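Local coordinates for capsular polysaccharide biosynthesis protein (Burkholderia pseudomallei, PDB 4BQN) that binds coenzyme A and probably acts as an acetyltransferase in the biosynthesis of capsular polysaccharide, at residues Ile180-Phe185 / Ala211-Leu216. The protein carries 1 engineered substitution. Residues are numbered along the deposited sequence; the frame is centred on the assembly and turned at random. Where two conformers were deposited one is given.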
ATOM      1  N   ILE A 180       4.619  11.348 -10.543  1.00 12.08           N
ATOM      2  CA  ILE A 180       5.106  11.681  -9.204  1.00 12.04           C
ATOM      3  C   ILE A 180       5.357  10.381  -8.445  1.00 12.19           C
ATOM      4  O   ILE A 180       4.422   9.614  -8.224  1.00 13.18           O
ATOM      5  CB  ILE A 180       4.077  12.551  -8.451  1.00 12.73           C
ATOM      6  CG1 ILE A 180       3.837  13.886  -9.186  1.00 15.81           C
ATOM      7  CG2 ILE A 180       4.541  12.822  -7.029  1.00 14.78           C
ATOM      8  CD1 ILE A 180       2.466  14.488  -8.934  1.00 14.69           C
ATOM      9  N   SER A 181       6.614  10.134  -8.064  0.69 12.87           N
ATOM     10  CA  SER A 181       7.014   8.900  -7.375  0.69 12.29           C
ATOM     11  C   SER A 181       8.047   9.138  -6.276  0.69 12.82           C
ATOM     12  O   SER A 181       8.719  10.175  -6.250  0.69 16.96           O
ATOM     13  CB  SER A 181       7.591   7.889  -8.363  0.69 13.62           C
ATOM     14  OG  SER A 181       6.652   7.520  -9.351  0.69 14.82           O
ATOM     15  N   VAL A 182       8.183   8.154  -5.393  1.00 11.97           N
ATOM     16  CA  VAL A 182       9.125   8.216  -4.274  1.00 11.87           C
ATOM     17  C   VAL A 182       9.953   6.933  -4.152  1.00 12.46           C
ATOM     18  O   VAL A 182      10.410   6.588  -3.069  1.00 12.66           O
ATOM     19  CB  VAL A 182       8.425   8.506  -2.923  1.00 11.91           C
ATOM     20  CG1 VAL A 182       7.988   9.957  -2.845  1.00 15.19           C
ATOM     21  CG2 VAL A 182       7.233   7.577  -2.694  1.00 12.60           C
ATOM     22  N   THR A 183      10.200   6.267  -5.275  1.00 13.37           N
ATOM     23  CA  THR A 183      10.905   4.979  -5.275  1.00 13.11           C
ATOM     24  C   THR A 183      12.304   5.054  -4.636  1.00 12.62           C
ATOM     25  O   THR A 183      12.647   4.214  -3.790  1.00 13.45           O
ATOM     26  CB  THR A 183      11.006   4.406  -6.697  1.00 16.64           C
ATOM     27  OG1 THR A 183       9.689   4.356  -7.265  1.00 19.03           O
ATOM     28  CG2 THR A 183      11.613   2.995  -6.672  1.00 22.63           C
ATOM     29  N   ASP A 184      13.106   6.047  -5.033  1.00 12.57           N
ATOM     30  CA  ASP A 184      14.474   6.156  -4.512  1.00 14.32           C
ATOM     31  C   ASP A 184      14.453   6.453  -3.018  1.00 12.90           C
ATOM     32  O   ASP A 184      15.263   5.919  -2.262  1.00 13.86           O
ATOM     33  CB  ASP A 184      15.258   7.248  -5.264  1.00 15.62           C
ATOM     34  CG  ASP A 184      15.387   6.965  -6.753  1.00 20.43           C
ATOM     35  OD1 ASP A 184      15.533   5.785  -7.138  1.00 24.58           O
ATOM     36  OD2 ASP A 184      15.347   7.931  -7.548  1.00 22.44           O
ATOM     37  N   PHE A 185      13.511   7.289  -2.602  1.00 12.90           N
ATOM     38  CA  PHE A 185      13.324   7.595  -1.197  1.00 11.54           C
ATOM     39  C   PHE A 185      13.007   6.338  -0.388  1.00 11.43           C
ATOM     40  O   PHE A 185      13.586   6.102   0.667  1.00 12.22           O
ATOM     41  CB  PHE A 185      12.205   8.638  -1.026  1.00 12.44           C
ATOM     42  CG  PHE A 185      11.934   8.992   0.400  1.00 11.66           C
ATOM     43  CD1 PHE A 185      12.744   9.901   1.071  1.00 13.75           C
ATOM     44  CD2 PHE A 185      10.894   8.365   1.101  1.00 13.24           C
ATOM     45  CE1 PHE A 185      12.503  10.218   2.398  1.00 14.94           C
ATOM     46  CE2 PHE A 185      10.653   8.672   2.434  1.00 14.73           C
ATOM     47  CZ  PHE A 185      11.463   9.596   3.080  1.00 14.38           C
ATOM     48  N   ALA A 211       3.360  13.727  -0.648  1.00 10.62           N
ATOM     49  CA  ALA A 211       2.669  15.020  -0.729  1.00 10.59           C
ATOM     50  C   ALA A 211       3.663  16.130  -1.117  1.00 11.16           C
ATOM     51  O   ALA A 211       3.345  16.996  -1.933  1.00 11.88           O
ATOM     52  CB  ALA A 211       1.987  15.344   0.586  1.00 11.76           C
ATOM     53  N   ALA A 212       4.863  16.105  -0.539  1.00 11.71           N
ATOM     54  CA  ALA A 212       5.903  17.060  -0.920  1.00 11.23           C
ATOM     55  C   ALA A 212       6.231  16.964  -2.412  1.00 11.51           C
ATOM     56  O   ALA A 212       6.355  18.000  -3.087  1.00 12.93           O
ATOM     57  CB  ALA A 212       7.149  16.856  -0.073  1.00 12.27           C
ATOM     58  N   ARG A 213       6.358  15.746  -2.946  1.00 12.10           N
ATOM     59  CA  ARG A 213       6.665  15.594  -4.369  1.00 11.80           C
ATOM     60  C   ARG A 213       5.527  16.104  -5.240  1.00 10.52           C
ATOM     61  O   ARG A 213       5.774  16.646  -6.312  1.00 13.00           O
ATOM     62  CB  ARG A 213       7.047  14.160  -4.738  1.00 11.89           C
ATOM     63  CG  ARG A 213       8.098  13.489  -3.848  1.00 12.45           C
ATOM     64  CD  ARG A 213       9.336  14.339  -3.567  1.00 14.49           C
ATOM     65  NE  ARG A 213      10.206  13.669  -2.595  1.00 14.37           N
ATOM     66  CZ  ARG A 213      11.063  12.684  -2.876  1.00 13.89           C
ATOM     67  NH1 ARG A 213      11.209  12.235  -4.129  1.00 14.33           N
ATOM     68  NH2 ARG A 213      11.791  12.154  -1.889  1.00 13.42           N
ATOM     69  N   CYS A 214       4.290  15.949  -4.786  1.00 11.07           N
ATOM     70  CA  CYS A 214       3.173  16.534  -5.499  1.00 11.90           C
ATOM     71  C   CYS A 214       3.308  18.055  -5.550  1.00 12.65           C
ATOM     72  O   CYS A 214       3.103  18.664  -6.595  1.00 13.06           O
ATOM     73  CB  CYS A 214       1.854  16.169  -4.827  1.00 12.84           C
ATOM     74  SG  CYS A 214       1.394  14.441  -4.993  1.00 13.39           S
ATOM     75  N   MET A 215       3.644  18.668  -4.416  1.00 11.67           N
ATOM     76  CA  MET A 215       3.791  20.124  -4.391  1.00 13.44           C
ATOM     77  C   MET A 215       4.914  20.591  -5.294  1.00 13.30           C
ATOM     78  O   MET A 215       4.772  21.622  -5.954  1.00 15.47           O
ATOM     79  CB  MET A 215       3.973  20.643  -2.968  1.00 13.25           C
ATOM     80  CG  MET A 215       2.694  20.541  -2.129  1.00 13.63           C
ATOM     81  SD  MET A 215       2.769  21.360  -0.526  1.00 15.10           S
ATOM     82  CE  MET A 215       3.055  23.058  -1.057  1.00 16.70           C
ATOM     83  N   LEU A 216       6.019  19.843  -5.348  1.00 12.36           N
ATOM     84  CA  LEU A 216       7.115  20.229  -6.250  1.00 13.49           C
ATOM     85  C   LEU A 216       6.653  20.161  -7.694  1.00 15.05           C
ATOM     86  O   LEU A 216       6.985  21.037  -8.483  1.00 15.84           O
ATOM     87  CB  LEU A 216       8.339  19.334  -6.046  1.00 13.22           C
ATOM     88  CG  LEU A 216       8.987  19.463  -4.670  1.00 12.81           C
ATOM     89  CD1 LEU A 216      10.029  18.378  -4.437  1.00 16.21           C
ATOM     90  CD2 LEU A 216       9.621  20.838  -4.467  1.00 16.37           C
TER
HETATM   91  O   HOH W   1      10.139  12.562  -6.769  1.00 20.23           O
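Arg-213 leaves helix 204-217 and lies along the backbone of 180-185, meeting Ile-180 with its base, Val-182 with its middle and Phe-185 with its tip. Near the helix, the CG2 branch of Ile-180 sits 3.6 Å from CB of Arg-213. With CG1 beside the backbone N (chi1 -61°), Ile-180 puts this CG2 branch anti to that N, against Arg-213 and Cys-214; CG2 and CD1 of Ile-180 each lie 4.1 Å from SG of Cys-214. Further out, CG1 of Val-182 packs 3.7 Å from CG of Arg-213 and covers one face of the guanidinium, 4.1 Å above the plane and over its centre. The bend of the arginine chain at chi2 (-48°) lets one methyl serve both the aliphatic part and the flat head. At the far end NH2 of Arg-213 comes 3.6 Å from CB of Phe-185; ring and guanidinium planes stand 84° apart, and the approach to the ring is oblique. No direct hydrogen bond joins the segments. Instead a water in the guanidinium plane accepts from NH1 of Arg-213 at 2.9 Å and donates to the carbonyl O of Ser-181 at 2.8 Å. Glu-209, one turn earlier on the same helix, forms a salt bridge with NH2, which would limit the rotation of the head. The facing backbone is held in turn by Gln-96, which bonds to the main chain of Ile-180, to N of Val-182, the N-cap of helix 183-189, and to OG1 of Thr-183. Ile-210 of helix 204-217 also touches Ile-180 and Val-182, extending the apolar patch. The contact thus joins the loop leading into helix 183-189, and its first turn, to helix 204-217, with the side chain of Ser-181 about 11 Å from the bound coenzyme A; the charge of Arg-213 is probably offset by Glu-209, leaving apolar packing and one water to link the segments.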